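PDB 4Q3N: MGS-M5 from Unidentified, which probably catalyses the NAD-dependent interconversion of L-lactate and pyruvate, as expected of an L-lactate dehydrogenase with a Rossmann-fold nucleotide-binding domain. Local coordinates for residues V6-T11 against E29-L34. Residues are numbered along the deposited sequence; the frame is centred on the assembly and turned at random.
Sequences VVVVGT and EELVLL
Val6 to Val9 and Leu31 to Leu34 pair residue for residue as parallel strands, their axes 4.7 Å apart and 19° from parallel, held by five backbone hydrogen bonds from Val6 N to Glu30 O through to Gly10 N to Leu34 O. With helix 13-25 as the crossover, they form the first beta-alpha-beta unit of the Rossmann fold, and Gly10 opens a GxGxxG pattern consistent with NAD binding. Val8 N meets the carbonyl of Val32 almost head-on (N to O 2.8 Å, C=O...N angle 174°). Val32 O also receives the CA-H of Val7, with CA 3.3 Å away.

On one face Val7 and Val32 run alongside each other, and CG2 of Val7 lies 4.1 Å from CB of Val32. CG1 of Val7, anti to its own N (chi1 174°), lies near Val32 O and against Leu34, whose CD1 slants across it at 3.9 Å. Tyr66 covers Val9 and Leu34 here. The other face carries Val6, Val8, Leu31 and Leu33: Val8 sends CG2 to Leu31 CD1 (3.8 Å), while its CB meets Leu33 CD2. Tyr18 and Met22 of helix 13-25 and Leu48 of helix 38-49 pack on this layer.

Past the strand end, Gly10 takes a positive phi and gives its N to Leu34 O. In the loop beyond, Thr11 N bonds to Asp35 OD2, and Thr11 CG2 lies 3.9 Å from Leu33 CB, the two side chains roughly perpendicular.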
ATOM      1  N   VAL A   6      15.564   1.104 -12.046  1.00 23.96           N
ATOM      2  CA  VAL A   6      16.002   2.479 -11.956  1.00 23.06           C
ATOM      3  C   VAL A   6      17.473   2.506 -11.557  1.00 24.38           C
ATOM      4  O   VAL A   6      17.896   1.734 -10.694  1.00 25.67           O
ATOM      5  CB  VAL A   6      15.170   3.264 -10.919  1.00 21.89           C
ATOM      6  CG1 VAL A   6      15.799   4.659 -10.678  1.00 21.22           C
ATOM      7  CG2 VAL A   6      13.695   3.376 -11.388  1.00 20.29           C
ATOM      8  N   VAL A   7      18.256   3.380 -12.199  1.00 23.79           N
ATOM      9  CA  VAL A   7      19.625   3.606 -11.763  1.00 21.81           C
ATOM     10  C   VAL A   7      19.688   5.015 -11.129  1.00 23.54           C
ATOM     11  O   VAL A   7      19.131   5.984 -11.685  1.00 25.25           O
ATOM     12  CB  VAL A   7      20.633   3.496 -12.971  1.00 21.87           C
ATOM     13  CG1 VAL A   7      22.072   3.903 -12.504  1.00 21.21           C
ATOM     14  CG2 VAL A   7      20.579   2.091 -13.586  1.00 23.19           C
ATOM     15  N   VAL A   8      20.298   5.111  -9.950  1.00 21.18           N
ATOM     16  CA  VAL A   8      20.513   6.387  -9.283  1.00 23.16           C
ATOM     17  C   VAL A   8      22.013   6.804  -9.407  1.00 23.59           C
ATOM     18  O   VAL A   8      22.900   6.078  -8.957  1.00 25.15           O
ATOM     19  CB  VAL A   8      20.121   6.328  -7.795  1.00 23.39           C
ATOM     20  CG1 VAL A   8      20.413   7.731  -7.110  1.00 25.91           C
ATOM     21  CG2 VAL A   8      18.630   5.936  -7.663  1.00 24.32           C
ATOM     22  N   VAL A   9      22.296   7.945 -10.028  1.00 22.49           N
ATOM     23  CA  VAL A   9      23.704   8.369 -10.169  1.00 22.73           C
ATOM     24  C   VAL A   9      23.957   9.466  -9.120  1.00 25.83           C
ATOM     25  O   VAL A   9      23.385  10.560  -9.206  1.00 26.15           O
ATOM     26  CB  VAL A   9      24.038   8.911 -11.598  1.00 25.51           C
ATOM     27  CG1 VAL A   9      25.559   9.390 -11.664  1.00 27.72           C
ATOM     28  CG2 VAL A   9      23.687   7.889 -12.640  1.00 26.77           C
ATOM     29  N   GLY A  10      24.815   9.168  -8.154  1.00 25.40           N
ATOM     30  CA  GLY A  10      25.214  10.123  -7.110  1.00 26.97           C
ATOM     31  C   GLY A  10      24.507   9.659  -5.864  1.00 27.86           C
ATOM     32  O   GLY A  10      23.275   9.676  -5.810  1.00 27.88           O
ATOM     33  N   THR A  11      25.235   9.189  -4.865  1.00 27.63           N
ATOM     34  CA  THR A  11      24.508   8.710  -3.690  1.00 27.18           C
ATOM     35  C   THR A  11      24.669   9.708  -2.507  1.00 26.95           C
ATOM     36  O   THR A  11      25.014   9.315  -1.412  1.00 29.11           O
ATOM     37  CB  THR A  11      24.986   7.278  -3.281  1.00 32.11           C
ATOM     38  OG1 THR A  11      26.393   7.291  -3.066  1.00 33.60           O
ATOM     39  CG2 THR A  11      24.686   6.237  -4.346  1.00 29.90           C
ATOM     40  N   GLU A  29      10.929  -2.801  -8.795  1.00 22.36           N
ATOM     41  CA  GLU A  29      11.616  -4.016  -8.404  1.00 23.41           C
ATOM     42  C   GLU A  29      13.155  -3.830  -8.218  1.00 26.33           C
ATOM     43  O   GLU A  29      13.742  -4.370  -7.277  1.00 25.39           O
ATOM     44  CB  GLU A  29      11.406  -5.087  -9.464  1.00 25.00           C
ATOM     45  CG  GLU A  29      12.083  -6.427  -9.083  1.00 26.95           C
ATOM     46  CD  GLU A  29      11.847  -7.540 -10.088  1.00 31.13           C
ATOM     47  OE1 GLU A  29      10.781  -7.535 -10.779  1.00 32.39           O
ATOM     48  OE2 GLU A  29      12.706  -8.455 -10.168  1.00 31.33           O
ATOM     49  N   GLU A  30      13.810  -3.130  -9.160  1.00 25.54           N
ATOM     50  CA  GLU A  30      15.293  -3.169  -9.229  1.00 27.58           C
ATOM     51  C   GLU A  30      15.905  -1.788  -9.141  1.00 25.33           C
ATOM     52  O   GLU A  30      15.498  -0.893  -9.870  1.00 23.70           O
ATOM     53  CB  GLU A  30      15.761  -3.800 -10.549  1.00 33.13           C
ATOM     54  CG  GLU A  30      15.231  -5.137 -10.890  1.00 41.77           C
ATOM     55  CD  GLU A  30      15.899  -5.641 -12.176  1.00 49.47           C
ATOM     56  OE1 GLU A  30      15.259  -5.534 -13.248  1.00 50.70           O
ATOM     57  OE2 GLU A  30      17.084  -6.055 -12.111  1.00 56.18           O
ATOM     58  N   LEU A  31      16.923  -1.649  -8.301  1.00 23.22           N
ATOM     59  CA  LEU A  31      17.577  -0.377  -8.055  0.50 22.03           C
ATOM     60  C   LEU A  31      19.087  -0.576  -8.190  1.00 22.90           C
ATOM     61  O   LEU A  31      19.615  -1.541  -7.624  1.00 23.55           O
ATOM     62  CB  LEU A  31      17.214   0.083  -6.652  0.50 21.35           C
ATOM     63  CG  LEU A  31      17.648   1.398  -6.069  0.50 20.74           C
ATOM     64  CD1 LEU A  31      17.120   2.469  -6.983  0.50 20.77           C
ATOM     65  CD2 LEU A  31      17.108   1.534  -4.631  0.50 19.95           C
ATOM     66  N   VAL A  32      19.768   0.310  -8.915  1.00 22.44           N
ATOM     67  CA  VAL A  32      21.228   0.229  -8.995  1.00 23.59           C
ATOM     68  C   VAL A  32      21.768   1.592  -8.579  1.00 24.40           C
ATOM     69  O   VAL A  32      21.280   2.619  -9.056  1.00 23.43           O
ATOM     70  CB  VAL A  32      21.724  -0.131 -10.385  1.00 26.35           C
ATOM     71  CG1 VAL A  32      23.271  -0.175 -10.399  1.00 27.18           C
ATOM     72  CG2 VAL A  32      21.133  -1.507 -10.873  1.00 24.55           C
ATOM     73  N   LEU A  33      22.738   1.593  -7.670  1.00 22.33           N
ATOM     74  CA  LEU A  33      23.316   2.818  -7.144  1.00 22.43           C
ATOM     75  C   LEU A  33      24.705   3.026  -7.741  1.00 24.78           C
ATOM     76  O   LEU A  33      25.556   2.108  -7.688  1.00 24.26           O
ATOM     77  CB  LEU A  33      23.433   2.750  -5.614  1.00 22.73           C
ATOM     78  CG  LEU A  33      22.108   2.381  -4.902  1.00 22.19           C
ATOM     79  CD1 LEU A  33      22.396   2.327  -3.404  1.00 20.77           C
ATOM     80  CD2 LEU A  33      20.981   3.418  -5.177  1.00 23.49           C
ATOM     81  N   LEU A  34      24.931   4.204  -8.318  1.00 25.08           N
ATOM     82  CA  LEU A  34      26.239   4.554  -8.896  1.00 27.04           C
ATOM     83  C   LEU A  34      26.823   5.750  -8.170  1.00 28.28           C
ATOM     84  O   LEU A  34      26.122   6.720  -7.910  1.00 27.26           O
ATOM     85  CB  LEU A  34      26.118   4.906 -10.382  1.00 30.32           C
ATOM     86  CG  LEU A  34      26.381   3.826 -11.424  1.00 34.14           C
ATOM     87  CD1 LEU A  34      25.471   2.638 -11.153  1.00 34.59           C
ATOM     88  CD2 LEU A  34      26.149   4.398 -12.854  1.00 34.57           C
TER